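Local coordinates for protein putative beta-glucosidase (Bifidobacterium adolescentis, PDB 5WAB) that acts as a family 3 glycoside hydrolase, a beta-glucosidase that splits glucose from the non-reducing ends of its substrates, at residues A[47-52]-A[95-100]; A[67-72]-A[355-360]; A[89-94]-A[144-149]; A[310-315]-A[470-475]; A[340-345]-A[361-366]. All blocks are in the same frame, centred on the assembly; numbering follows the deposited sequence.

Contact 1. Residues A[47-52]-A[95-100]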
# COMPACT_ATOMS: atom_id res chain seq x y z
N HIS A 47 -6.58 6.08 5.79
CA HIS A 47 -7.83 5.78 5.10
C HIS A 47 -9.00 6.56 5.70
O HIS A 47 -10.13 6.06 5.73
CB HIS A 47 -8.11 4.28 5.09
CG HIS A 47 -8.12 3.66 6.46
ND1 HIS A 47 -7.03 2.97 6.96
CD2 HIS A 47 -9.07 3.62 7.42
CE1 HIS A 47 -7.32 2.53 8.18
NE2 HIS A 47 -8.55 2.91 8.48
N GLY A 48 -8.75 7.78 6.16
CA GLY A 48 -9.81 8.64 6.64
C GLY A 48 -9.44 9.45 7.87
O GLY A 48 -8.64 9.02 8.71
N LEU A 49 -10.05 10.62 8.01
CA LEU A 49 -9.77 11.50 9.14
C LEU A 49 -10.09 10.81 10.45
O LEU A 49 -11.20 10.32 10.66
CB LEU A 49 -10.59 12.78 9.01
CG LEU A 49 -10.48 13.76 10.17
CD1 LEU A 49 -9.06 14.26 10.31
CD2 LEU A 49 -11.44 14.91 9.97
N ARG A 50 -9.10 10.76 11.35
CA ARG A 50 -9.28 10.22 12.69
C ARG A 50 -8.86 11.30 13.68
O ARG A 50 -7.74 11.30 14.18
CB ARG A 50 -8.47 8.93 12.89
N LYS A 51 -9.79 12.21 13.96
CA LYS A 51 -9.57 13.30 14.90
C LYS A 51 -10.02 12.85 16.29
O LYS A 51 -10.28 11.67 16.53
CB LYS A 51 -10.33 14.53 14.41
CG LYS A 51 -9.92 15.86 14.99
CD LYS A 51 -10.87 16.93 14.51
CE LYS A 51 -10.63 18.25 15.22
NZ LYS A 51 -11.64 19.26 14.81
N SER A 52 -10.15 13.79 17.22
CA SER A 52 -10.55 13.46 18.59
C SER A 52 -11.13 14.68 19.31
O SER A 52 -12.28 15.07 19.10
CB SER A 52 -9.37 12.90 19.37
OG SER A 52 -9.70 12.74 20.74
N GLU A 95 -11.26 17.35 2.16
CA GLU A 95 -12.43 18.18 2.45
C GLU A 95 -12.92 17.95 3.88
O GLU A 95 -13.39 18.88 4.54
CB GLU A 95 -13.54 17.88 1.44
CG GLU A 95 -13.19 18.33 0.03
CD GLU A 95 -14.26 17.95 -0.96
OE1 GLU A 95 -15.03 17.00 -0.68
OE2 GLU A 95 -14.32 18.60 -2.03
N GLU A 96 -12.81 16.71 4.37
CA GLU A 96 -13.16 16.48 5.77
C GLU A 96 -12.16 17.15 6.69
O GLU A 96 -12.53 17.69 7.74
CB GLU A 96 -13.25 14.98 6.05
CG GLU A 96 -14.20 14.26 5.10
CD GLU A 96 -14.59 12.86 5.57
OE1 GLU A 96 -14.10 12.41 6.62
OE2 GLU A 96 -15.40 12.23 4.87
N CYS A 97 -10.88 17.17 6.30
CA CYS A 97 -9.88 17.90 7.08
C CYS A 97 -10.19 19.39 7.10
O CYS A 97 -9.99 20.05 8.12
CB CYS A 97 -8.48 17.67 6.51
SG CYS A 97 -7.81 16.02 6.72
N ILE A 98 -10.68 19.93 5.98
CA ILE A 98 -10.97 21.36 5.90
C ILE A 98 -12.11 21.73 6.84
O ILE A 98 -12.10 22.79 7.47
CB ILE A 98 -11.25 21.77 4.44
CG1 ILE A 98 -9.98 21.63 3.61
CG2 ILE A 98 -11.76 23.20 4.37
CD1 ILE A 98 -10.19 21.79 2.12
N GLN A 99 -13.11 20.85 6.96
CA GLN A 99 -14.18 21.08 7.93
C GLN A 99 -13.65 21.06 9.36
O GLN A 99 -14.05 21.88 10.19
CB GLN A 99 -15.28 20.03 7.77
CG GLN A 99 -16.30 19.99 8.91
CD GLN A 99 -17.37 18.93 8.71
OE1 GLN A 99 -18.06 18.91 7.69
NE2 GLN A 99 -17.51 18.03 9.68
N GLU A 100 -12.72 20.14 9.66
CA GLU A 100 -12.29 19.88 11.02
C GLU A 100 -11.00 20.61 11.39
O GLU A 100 -10.42 20.32 12.44
CB GLU A 100 -12.14 18.38 11.25
CG GLU A 100 -13.44 17.62 11.13
CD GLU A 100 -14.43 18.01 12.20
OE1 GLU A 100 -14.02 18.09 13.38
OE2 GLU A 100 -15.61 18.25 11.87
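Leu49 faces Cys97 across a CA-CA gap of 6.7 Å where the irregular segment 47-52 runs past the last turn of helix 83-99, and Lys51 lies beside Glu100, the first residue to leave helical backbone angles. Lys51 makes the polar half of the contact. With CG anti to the backbone N (chi1 -162°) and the rest of the chain extended, its ammonium group reaches two oxygens of Glu100: NZ lies 2.9 Å from the backbone O and 3.0 Å from OE1. The second bond is also a salt bridge, made on the anti side of OE1 and somewhat out of the carboxylate plane. The other oxygen is held too, since Gln99 NE2 donates to Glu100 OE2 over 2.9 Å in a nearly straight bond (172°), so both ends of the carboxylate are fixed. Were Lys51 replaced by an alanine, Glu100 OE1 and O would probably lose their shared donor and the carboxylate its opposite charge. Leu49 supplies the apolar half: CD2 sits 3.6 Å from Glu100 CG and 3.7 Å from Glu96 O, the Leu49 and Glu100 side chains crossing at about a right angle, while CD1 approaches Cys97 SG at 4.2 Å. The carboxylate of Glu96 turns to His304 and Thr69. The contact belongs to the first beta-alpha-beta crossover of the TIM-barrel domain: strands 41-44 and 102-106 are parallel neighbours, helix 83-99 connects them, and Leu49 also packs on Thr43 and Val102, with Cys97 against Val102 and Ile105.

Contact 2. Residues A[67-72]-A[355-360]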
# COMPACT_ATOMS: atom_id res chain seq x y z
N PRO A 67 -16.88 12.04 13.95
CA PRO A 67 -17.45 11.26 12.84
C PRO A 67 -16.85 11.65 11.50
O PRO A 67 -16.88 12.81 11.10
CB PRO A 67 -18.95 11.59 12.91
CG PRO A 67 -19.18 11.99 14.33
CD PRO A 67 -17.92 12.71 14.75
N ALA A 68 -16.30 10.66 10.81
CA ALA A 68 -15.69 10.86 9.51
C ALA A 68 -15.92 9.62 8.66
O ALA A 68 -16.29 8.56 9.17
CB ALA A 68 -14.19 11.18 9.63
N THR A 69 -15.70 9.77 7.36
CA THR A 69 -15.86 8.65 6.44
C THR A 69 -14.69 7.68 6.60
O THR A 69 -13.53 8.07 6.42
CB THR A 69 -15.94 9.14 5.00
OG1 THR A 69 -17.09 10.00 4.87
CG2 THR A 69 -16.07 7.96 4.04
N CYS A 70 -14.99 6.43 6.94
CA CYS A 70 -13.97 5.40 7.06
C CYS A 70 -13.82 4.74 5.69
O CYS A 70 -14.63 3.89 5.31
CB CYS A 70 -14.34 4.40 8.14
SG CYS A 70 -13.12 3.08 8.42
N PHE A 71 -12.80 5.14 4.95
CA PHE A 71 -12.54 4.53 3.66
C PHE A 71 -11.90 3.16 3.84
O PHE A 71 -11.37 2.85 4.91
CB PHE A 71 -11.65 5.44 2.83
CG PHE A 71 -12.27 6.76 2.50
CD1 PHE A 71 -13.10 6.89 1.40
CD2 PHE A 71 -12.04 7.87 3.29
CE1 PHE A 71 -13.69 8.11 1.10
CE2 PHE A 71 -12.62 9.08 2.99
CZ PHE A 71 -13.45 9.20 1.90
N PRO A 72 -11.94 2.31 2.81
CA PRO A 72 -11.30 1.00 2.94
C PRO A 72 -9.82 1.16 3.20
O PRO A 72 -9.16 1.98 2.55
CB PRO A 72 -11.57 0.34 1.57
CG PRO A 72 -11.92 1.46 0.65
CD PRO A 72 -12.63 2.46 1.52
N THR A 355 -14.73 6.54 13.82
CA THR A 355 -16.18 6.48 14.00
C THR A 355 -16.86 6.84 12.69
O THR A 355 -16.83 8.01 12.30
CB THR A 355 -16.63 7.43 15.11
OG1 THR A 355 -16.06 7.03 16.36
CG2 THR A 355 -18.15 7.43 15.22
N PRO A 356 -17.47 5.89 11.99
CA PRO A 356 -17.99 6.20 10.65
C PRO A 356 -19.20 7.12 10.72
O PRO A 356 -19.96 7.13 11.70
CB PRO A 356 -18.37 4.83 10.08
CG PRO A 356 -18.57 3.95 11.27
CD PRO A 356 -17.79 4.52 12.43
N THR A 357 -19.37 7.91 9.66
CA THR A 357 -20.58 8.72 9.54
C THR A 357 -21.81 7.82 9.41
O THR A 357 -22.85 8.09 10.01
CB THR A 357 -20.48 9.65 8.33
OG1 THR A 357 -20.25 8.88 7.15
CG2 THR A 357 -19.33 10.62 8.52
N LYS A 358 -21.70 6.76 8.62
CA LYS A 358 -22.76 5.78 8.49
C LYS A 358 -22.13 4.43 8.17
O LYS A 358 -21.19 4.35 7.38
CB LYS A 358 -23.76 6.18 7.40
CG LYS A 358 -23.18 6.28 6.00
CD LYS A 358 -24.15 6.95 5.04
CE LYS A 358 -24.34 8.41 5.41
NZ LYS A 358 -25.45 9.03 4.64
N MET A 359 -22.64 3.37 8.81
CA MET A 359 -22.19 2.03 8.49
C MET A 359 -23.39 1.10 8.54
O MET A 359 -24.12 1.08 9.53
CB MET A 359 -21.10 1.57 9.45
CG MET A 359 -20.40 0.29 9.04
SD MET A 359 -21.12 -1.20 9.74
CE MET A 359 -20.95 -0.87 11.49
N THR A 360 -23.58 0.32 7.48
CA THR A 360 -24.66 -0.66 7.39
C THR A 360 -24.07 -2.02 7.07
O THR A 360 -23.38 -2.19 6.06
CB THR A 360 -25.69 -0.26 6.32
OG1 THR A 360 -26.27 1.01 6.66
CG2 THR A 360 -26.79 -1.30 6.21
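Ala68 and Thr355 are joined by the one well-formed hydrogen bond between these two loops: Ala68 N donates to Thr355 O over 3.1 Å, with an angle of 163° at the hydrogen and the donor nearly in line with the carbonyl bond. The same oxygen also takes a CA-H...O contact from Pro67 CA at 3.4 Å. Ala68 O receives less. Thr357 N reaches it at 3.2 Å, but the angle of 129° makes that bond weak, and a CA-H...O contact from Pro356 CA at 3.3 Å supplements it. Neither threonine hydroxyl is spent across the contact. Thr69 OG1 and Thr357 OG1 stay 4.1 Å apart; the former pairs with Glu96 OE2 and the latter with Gln474 NE2. Thr357 carries OG1 between its backbone N and carbonyl carbon (chi1 58°), and this rotation places CG2 against the peptide of the partner loop, 3.6 Å from Ala68 C. Farther on, Cys70 CB meets Pro356 CB at a loose 4.5 Å, and the backbone of Cys70 is satisfied at both ends by Gln474, whose OE1 accepts from Cys70 N while the backbone N of Gln474 donates to Cys70 O. The loops come from the N-terminal and C-terminal family 3 regions. The chemistry implies a junction held mainly through the main chain, with side chains adding methyl and methylene packing and the hydroxyls tying each loop to third parties.

Contact 3. Residues A[89-94]-A[144-149]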
# COMPACT_ATOMS: atom_id res chain seq x y z
N VAL A 89 -10.54 9.42 -3.49
CA VAL A 89 -10.59 9.22 -2.04
C VAL A 89 -9.80 10.30 -1.31
O VAL A 89 -10.21 10.78 -0.24
CB VAL A 89 -10.07 7.81 -1.68
CG1 VAL A 89 -10.04 7.62 -0.17
CG2 VAL A 89 -10.93 6.74 -2.33
N GLY A 90 -8.64 10.69 -1.85
CA GLY A 90 -7.84 11.71 -1.20
C GLY A 90 -8.54 13.06 -1.14
O GLY A 90 -8.48 13.77 -0.13
N GLU A 91 -9.20 13.44 -2.24
CA GLU A 91 -9.92 14.71 -2.26
C GLU A 91 -10.99 14.75 -1.17
O GLU A 91 -11.16 15.78 -0.51
CB GLU A 91 -10.56 14.93 -3.63
CG GLU A 91 -9.59 14.95 -4.78
CD GLU A 91 -10.31 15.04 -6.12
OE1 GLU A 91 -10.08 16.02 -6.85
OE2 GLU A 91 -11.12 14.14 -6.42
N ALA A 92 -11.71 13.64 -0.98
CA ALA A 92 -12.73 13.61 0.06
C ALA A 92 -12.10 13.72 1.45
O ALA A 92 -12.61 14.43 2.32
CB ALA A 92 -13.56 12.33 -0.05
N MET A 93 -10.98 13.02 1.67
CA MET A 93 -10.26 13.10 2.94
C MET A 93 -9.83 14.54 3.25
O MET A 93 -9.91 14.98 4.40
CB MET A 93 -9.05 12.17 2.91
CG MET A 93 -9.41 10.69 2.91
SD MET A 93 -8.01 9.61 2.51
CE MET A 93 -6.83 10.04 3.77
N ALA A 94 -9.36 15.27 2.23
CA ALA A 94 -8.94 16.65 2.47
C ALA A 94 -10.12 17.54 2.83
O ALA A 94 -10.01 18.40 3.72
CB ALA A 94 -8.23 17.19 1.23
N GLN A 144 -3.75 16.96 -1.29
CA GLN A 144 -3.10 18.25 -1.42
C GLN A 144 -3.70 19.09 -2.54
O GLN A 144 -3.52 20.32 -2.55
CB GLN A 144 -1.59 18.05 -1.62
CG GLN A 144 -0.92 17.33 -0.44
CD GLN A 144 0.60 17.31 -0.51
OE1 GLN A 144 1.27 16.91 0.45
NE2 GLN A 144 1.15 17.76 -1.63
N SER A 145 -4.46 18.48 -3.46
CA SER A 145 -5.18 19.26 -4.46
C SER A 145 -6.24 20.15 -3.83
O SER A 145 -6.72 21.07 -4.48
CB SER A 145 -5.82 18.35 -5.51
OG SER A 145 -6.92 17.64 -4.98
N LYS A 146 -6.61 19.88 -2.58
CA LYS A 146 -7.56 20.70 -1.84
C LYS A 146 -6.88 21.65 -0.88
O LYS A 146 -7.57 22.37 -0.15
CB LYS A 146 -8.54 19.81 -1.08
CG LYS A 146 -9.33 18.87 -1.95
CD LYS A 146 -10.33 19.63 -2.81
CE LYS A 146 -11.19 18.67 -3.61
NZ LYS A 146 -12.32 19.39 -4.26
N GLY A 147 -5.55 21.68 -0.86
CA GLY A 147 -4.80 22.55 0.01
C GLY A 147 -4.45 21.98 1.36
O GLY A 147 -4.01 22.74 2.23
N VAL A 148 -4.61 20.68 1.57
CA VAL A 148 -4.33 20.02 2.85
C VAL A 148 -3.12 19.12 2.70
O VAL A 148 -2.95 18.47 1.66
CB VAL A 148 -5.55 19.21 3.34
CG1 VAL A 148 -5.27 18.60 4.70
CG2 VAL A 148 -6.79 20.08 3.39
N GLY A 149 -2.25 19.11 3.71
CA GLY A 149 -1.04 18.31 3.62
C GLY A 149 -1.26 16.85 3.96
O GLY A 149 -2.20 16.47 4.67
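Lys146 lays its aliphatic chain over one side of helix 83-99, its CB 3.5 Å from Ala94 CB and its CE 3.8 Å from Glu91 CB. CG, set anti to the carbonyl carbon (chi1 -59°), lies 3.9 Å from Glu91 O, and the bend at chi2 (-69°) carries the rest of the chain back toward Glu91. Lys146 NZ, 4.8 Å from Glu91 OE1, makes its salt bridge with Glu95 instead. Glu91 touches the turn at a second point, where its CG lies 3.8 Å from Ser145 OG, a hydroxyl hydrogen-bonded to Gly142 O. Val148 closes the other end: its CG2 comes within 3.6 Å of Ala94 O and 3.9 Å of Ala94 CB, so that Ala94 CB is packed by both Lys146 and Val148. Between these two, the positive phi of Gly147 (91°), in the Schellman motif ending helix 129-144, leaves no room for a side chain beside Lys146 O. The contact thus seats the turn from helix 129-144 into strand 149-155 against helix 83-99. Val143 of helix 129-144 packs on both Ala94 and Val148, and Gly149 continues into the barrel sheet by backbone bonds to Ala103 and Ile105 of strand 102-106.

Contact 4. Residues A[310-315]-A[470-475]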
# COMPACT_ATOMS: atom_id res chain seq x y z
N GLN A 310 -17.88 3.21 -3.79
CA GLN A 310 -17.15 2.79 -4.99
C GLN A 310 -15.77 2.27 -4.63
O GLN A 310 -15.30 1.27 -5.20
CB GLN A 310 -17.05 3.95 -5.99
CG GLN A 310 -16.34 3.57 -7.28
CD GLN A 310 -17.05 2.44 -8.05
OE1 GLN A 310 -18.26 2.28 -7.97
NE2 GLN A 310 -16.27 1.65 -8.78
N ALA A 311 -15.08 2.92 -3.68
CA ALA A 311 -13.79 2.42 -3.23
C ALA A 311 -13.92 1.03 -2.61
O ALA A 311 -13.01 0.20 -2.74
CB ALA A 311 -13.16 3.40 -2.24
N ALA A 312 -15.03 0.77 -1.92
CA ALA A 312 -15.22 -0.55 -1.32
C ALA A 312 -15.47 -1.61 -2.39
O ALA A 312 -14.98 -2.74 -2.27
CB ALA A 312 -16.38 -0.52 -0.32
N ILE A 313 -16.22 -1.27 -3.43
CA ILE A 313 -16.50 -2.22 -4.51
C ILE A 313 -15.19 -2.71 -5.13
O ILE A 313 -15.01 -3.91 -5.37
CB ILE A 313 -17.42 -1.58 -5.56
CG1 ILE A 313 -18.82 -1.39 -4.99
CG2 ILE A 313 -17.45 -2.42 -6.82
CD1 ILE A 313 -19.81 -0.83 -5.98
N GLU A 314 -14.28 -1.78 -5.41
CA GLU A 314 -13.03 -2.13 -6.08
C GLU A 314 -11.94 -2.62 -5.13
O GLU A 314 -10.79 -2.76 -5.54
CB GLU A 314 -12.54 -0.93 -6.89
CG GLU A 314 -13.56 -0.51 -7.92
CD GLU A 314 -12.99 0.38 -9.00
OE1 GLU A 314 -11.79 0.24 -9.32
OE2 GLU A 314 -13.75 1.21 -9.52
N SER A 315 -12.29 -2.92 -3.88
CA SER A 315 -11.34 -3.48 -2.94
C SER A 315 -11.46 -5.00 -2.82
O SER A 315 -10.70 -5.60 -2.05
CB SER A 315 -11.52 -2.85 -1.56
OG SER A 315 -11.17 -1.48 -1.60
N TRP A 470 -10.96 -8.29 1.93
CA TRP A 470 -10.03 -7.59 2.81
C TRP A 470 -10.74 -6.80 3.89
O TRP A 470 -11.51 -7.36 4.68
CB TRP A 470 -9.14 -6.65 1.98
CG TRP A 470 -8.36 -7.34 0.92
CD1 TRP A 470 -8.59 -7.30 -0.42
CD2 TRP A 470 -7.21 -8.18 1.09
NE1 TRP A 470 -7.66 -8.05 -1.09
CE2 TRP A 470 -6.80 -8.60 -0.18
CE3 TRP A 470 -6.48 -8.61 2.21
CZ2 TRP A 470 -5.70 -9.44 -0.38
CZ3 TRP A 470 -5.39 -9.44 2.02
CH2 TRP A 470 -5.01 -9.85 0.73
N LEU A 471 -10.47 -5.49 3.94
CA LEU A 471 -11.21 -4.55 4.78
C LEU A 471 -11.79 -3.48 3.87
O LEU A 471 -11.06 -2.85 3.10
CB LEU A 471 -10.31 -3.92 5.85
CG LEU A 471 -9.71 -4.88 6.90
CD1 LEU A 471 -8.79 -4.13 7.87
CD2 LEU A 471 -10.80 -5.61 7.66
N LEU A 472 -13.10 -3.27 3.96
CA LEU A 472 -13.84 -2.48 2.98
C LEU A 472 -14.21 -1.09 3.46
O LEU A 472 -14.68 -0.28 2.65
CB LEU A 472 -15.11 -3.23 2.57
CG LEU A 472 -14.91 -4.56 1.85
CD1 LEU A 472 -16.23 -5.29 1.71
CD2 LEU A 472 -14.28 -4.34 0.49
N GLY A 473 -14.02 -0.77 4.73
CA GLY A 473 -14.43 0.52 5.25
C GLY A 473 -15.91 0.54 5.59
O GLY A 473 -16.59 -0.49 5.64
N GLN A 474 -16.42 1.76 5.80
CA GLN A 474 -17.78 1.91 6.33
C GLN A 474 -18.85 1.52 5.32
O GLN A 474 -20.00 1.29 5.72
CB GLN A 474 -18.01 3.34 6.79
CG GLN A 474 -18.18 4.35 5.66
CD GLN A 474 -18.48 5.74 6.18
OE1 GLN A 474 -17.94 6.16 7.20
NE2 GLN A 474 -19.37 6.46 5.49
N ALA A 475 -18.53 1.44 4.03
CA ALA A 475 -19.51 1.15 2.99
C ALA A 475 -19.41 -0.28 2.46
O ALA A 475 -19.88 -0.55 1.35
CB ALA A 475 -19.38 2.15 1.85
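Leu472 and Trp470 both hold CG anti to the carbonyl carbon (chi1 -64° and -58°), which turns the leucine branch and the indole toward the end of helix 301-313. Leu472 CD2 reaches Ala312 O at 3.3 Å and Ser315 CB at 3.7 Å. Ala312 O accepts a hydrogen bond from Ser315 N, so the methyl lies beside an oxygen already engaged in the terminal turn. The indole presents its edge: Ser315 O lies in the ring plane, 3.2 Å from Trp470 CD1 and nearer to it than to NE1. Ala312 fills the other half, its CB 3.4 Å from Leu472 O, 3.9 Å from Ala475 O and 4.2 Å from Leu472 CB. These residues stand at one border of the alpha/beta sandwich domain of the family 3 fold, where helix 301-313 leads into strand 317-321, the antiparallel edge strand beside 465-468, and the loop after 465-468 leads through Ala475, at the N-cap position, into helix 476-484. Ala479 of that helix packs on Ala312, and Leu480 on Leu472. The hydroxyl of Ser315 turns back onto the last turn of the helix it follows, OG donating to Ala311 O over 2.7 Å.

Contact 5. Residues A[340-345]-A[361-366]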
# COMPACT_ATOMS: atom_id res chain seq x y z
N PHE A 340 -19.46 -12.18 10.96
CA PHE A 340 -18.99 -11.01 10.23
C PHE A 340 -20.11 -10.33 9.46
O PHE A 340 -20.04 -9.13 9.19
CB PHE A 340 -17.87 -11.40 9.27
CG PHE A 340 -16.61 -11.87 9.94
CD1 PHE A 340 -15.76 -10.97 10.56
CD2 PHE A 340 -16.26 -13.21 9.94
CE1 PHE A 340 -14.59 -11.40 11.17
CE2 PHE A 340 -15.10 -13.65 10.55
CZ PHE A 340 -14.27 -12.74 11.17
N ALA A 341 -21.15 -11.08 9.10
CA ALA A 341 -22.26 -10.49 8.36
C ALA A 341 -23.11 -9.57 9.23
O ALA A 341 -23.72 -8.63 8.72
CB ALA A 341 -23.13 -11.58 7.75
N ARG A 342 -23.17 -9.84 10.53
CA ARG A 342 -23.90 -8.97 11.45
C ARG A 342 -22.99 -7.99 12.18
O ARG A 342 -23.36 -6.83 12.37
CB ARG A 342 -24.70 -9.81 12.45
CG ARG A 342 -25.50 -8.98 13.44
CD ARG A 342 -26.32 -9.87 14.34
NE ARG A 342 -25.56 -10.98 14.90
CZ ARG A 342 -26.07 -11.87 15.74
NH1 ARG A 342 -27.34 -11.77 16.11
NH2 ARG A 342 -25.32 -12.86 16.21
N THR A 343 -21.80 -8.42 12.59
CA THR A 343 -20.81 -7.55 13.23
C THR A 343 -19.62 -7.43 12.30
O THR A 343 -18.68 -8.23 12.37
CB THR A 343 -20.38 -8.10 14.59
OG1 THR A 343 -21.53 -8.44 15.37
CG2 THR A 343 -19.54 -7.06 15.34
N PRO A 344 -19.62 -6.46 11.38
CA PRO A 344 -18.60 -6.44 10.34
C PRO A 344 -17.24 -6.04 10.87
O PRO A 344 -17.12 -5.24 11.80
CB PRO A 344 -19.13 -5.40 9.34
CG PRO A 344 -19.96 -4.50 10.18
CD PRO A 344 -20.60 -5.38 11.22
N ARG A 345 -16.20 -6.61 10.27
CA ARG A 345 -14.83 -6.17 10.45
C ARG A 345 -14.41 -5.43 9.19
O ARG A 345 -14.26 -6.04 8.13
CB ARG A 345 -13.88 -7.33 10.75
CG ARG A 345 -12.44 -6.87 10.81
CD ARG A 345 -11.60 -7.68 11.76
NE ARG A 345 -10.29 -7.06 11.95
CZ ARG A 345 -9.28 -7.16 11.09
NH1 ARG A 345 -9.42 -7.87 9.98
NH2 ARG A 345 -8.13 -6.56 11.34
N SER A 361 -24.34 -2.99 7.94
CA SER A 361 -23.78 -4.32 7.76
C SER A 361 -24.37 -5.00 6.52
O SER A 361 -25.30 -4.50 5.89
CB SER A 361 -24.05 -5.17 9.00
OG SER A 361 -25.43 -5.44 9.14
N PHE A 362 -23.81 -6.16 6.20
CA PHE A 362 -24.32 -6.92 5.06
C PHE A 362 -25.74 -7.40 5.32
O PHE A 362 -26.58 -7.39 4.41
CB PHE A 362 -23.39 -8.10 4.76
CG PHE A 362 -23.75 -8.85 3.51
CD1 PHE A 362 -23.51 -8.30 2.26
CD2 PHE A 362 -24.34 -10.11 3.59
CE1 PHE A 362 -23.84 -8.99 1.11
CE2 PHE A 362 -24.67 -10.80 2.44
CZ PHE A 362 -24.42 -10.24 1.20
N LEU A 363 -26.03 -7.80 6.56
CA LEU A 363 -27.38 -8.24 6.91
C LEU A 363 -28.39 -7.11 6.76
O LEU A 363 -29.42 -7.27 6.10
CB LEU A 363 -27.40 -8.80 8.33
CG LEU A 363 -26.82 -10.20 8.55
CD1 LEU A 363 -27.07 -10.64 9.98
CD2 LEU A 363 -27.41 -11.20 7.56
N ASP A 364 -28.11 -5.96 7.38
CA ASP A 364 -29.00 -4.82 7.24
C ASP A 364 -29.10 -4.35 5.80
O ASP A 364 -30.11 -3.76 5.40
CB ASP A 364 -28.56 -3.69 8.16
CG ASP A 364 -28.72 -4.03 9.62
OD1 ASP A 364 -29.51 -4.95 9.93
OD2 ASP A 364 -28.07 -3.38 10.46
N THR A 365 -28.06 -4.59 4.99
CA THR A 365 -28.14 -4.21 3.59
C THR A 365 -29.14 -5.08 2.84
O THR A 365 -29.99 -4.58 2.10
CB THR A 365 -26.76 -4.28 2.93
OG1 THR A 365 -25.87 -3.36 3.57
CG2 THR A 365 -26.86 -3.91 1.45
N LEU A 366 -29.06 -6.40 3.05
CA LEU A 366 -30.03 -7.29 2.41
C LEU A 366 -31.43 -7.04 2.93
O LEU A 366 -32.40 -7.10 2.16
CB LEU A 366 -29.63 -8.75 2.62
CG LEU A 366 -28.32 -9.16 1.95
CD1 LEU A 366 -28.19 -10.67 1.97
CD2 LEU A 366 -28.22 -8.61 0.54
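Of the Phe362 side chain, CB is what comes near Ala341 O; CG is anti to the backbone N (chi1 -174°), which swings the ring away, with Leu366 CG 4.0 Å above one face near the rim and the Phe407 ring meeting it with planes at about 45°. The carbonyl of Ala341 carries the polar link: Leu363 N, in the first helical turn, donates to Ala341 O over 3.3 Å (159°). At the N-cap, Ser361 OG accepts from Asp364 N at 3.2 Å, while Ser361 O is gripped from opposite faces by Thr365 OG1 at 2.6 Å and Thr365 N at 2.9 Å. Ser361 CB in turn rests 3.5 Å from Ala341 O. With an alanine here, Asp364 N would probably lose its capping acceptor, leaving an N-H of the first turn unmet by this side chain. Leu363 adds the apolar part, CD1 lying 3.5 Å from Arg342 CB and CG 4.0 Å from Ala341 CB, while the arginine's charged end turns to Glu339. The parallel neighbours 334-337 and 373-376 are joined through helix 362-368, a beta-alpha-beta crossover of the C-terminal domain; Phe375 touches Leu363 and Arg342, while Leu480 and Ile484 of helix 476-484 touch Phe362.

The five contacts form a path from the TIM barrel to the alpha/beta sandwich. Contacts 1 and 3 share helix 83-99, have centres 10 Å apart and lie within the barrel region. Contact 2 bridges the two regions, its centre 11 Å from those of contacts 1 and 4; Phe71 also reaches Val89, Ala92 and Met93 of contact 3. Contacts 4 and 5, 13 Å apart, lie farther along, while 3 and 5 are 30 Å apart at their centres. Along the chain, contacts 1 and 3 close before 4 and 5 open, whereas contact 2 crosses 1, 4 and 5. Contact 2 thus ties the barrel's early loop to the later domain, within which contact 5 lies.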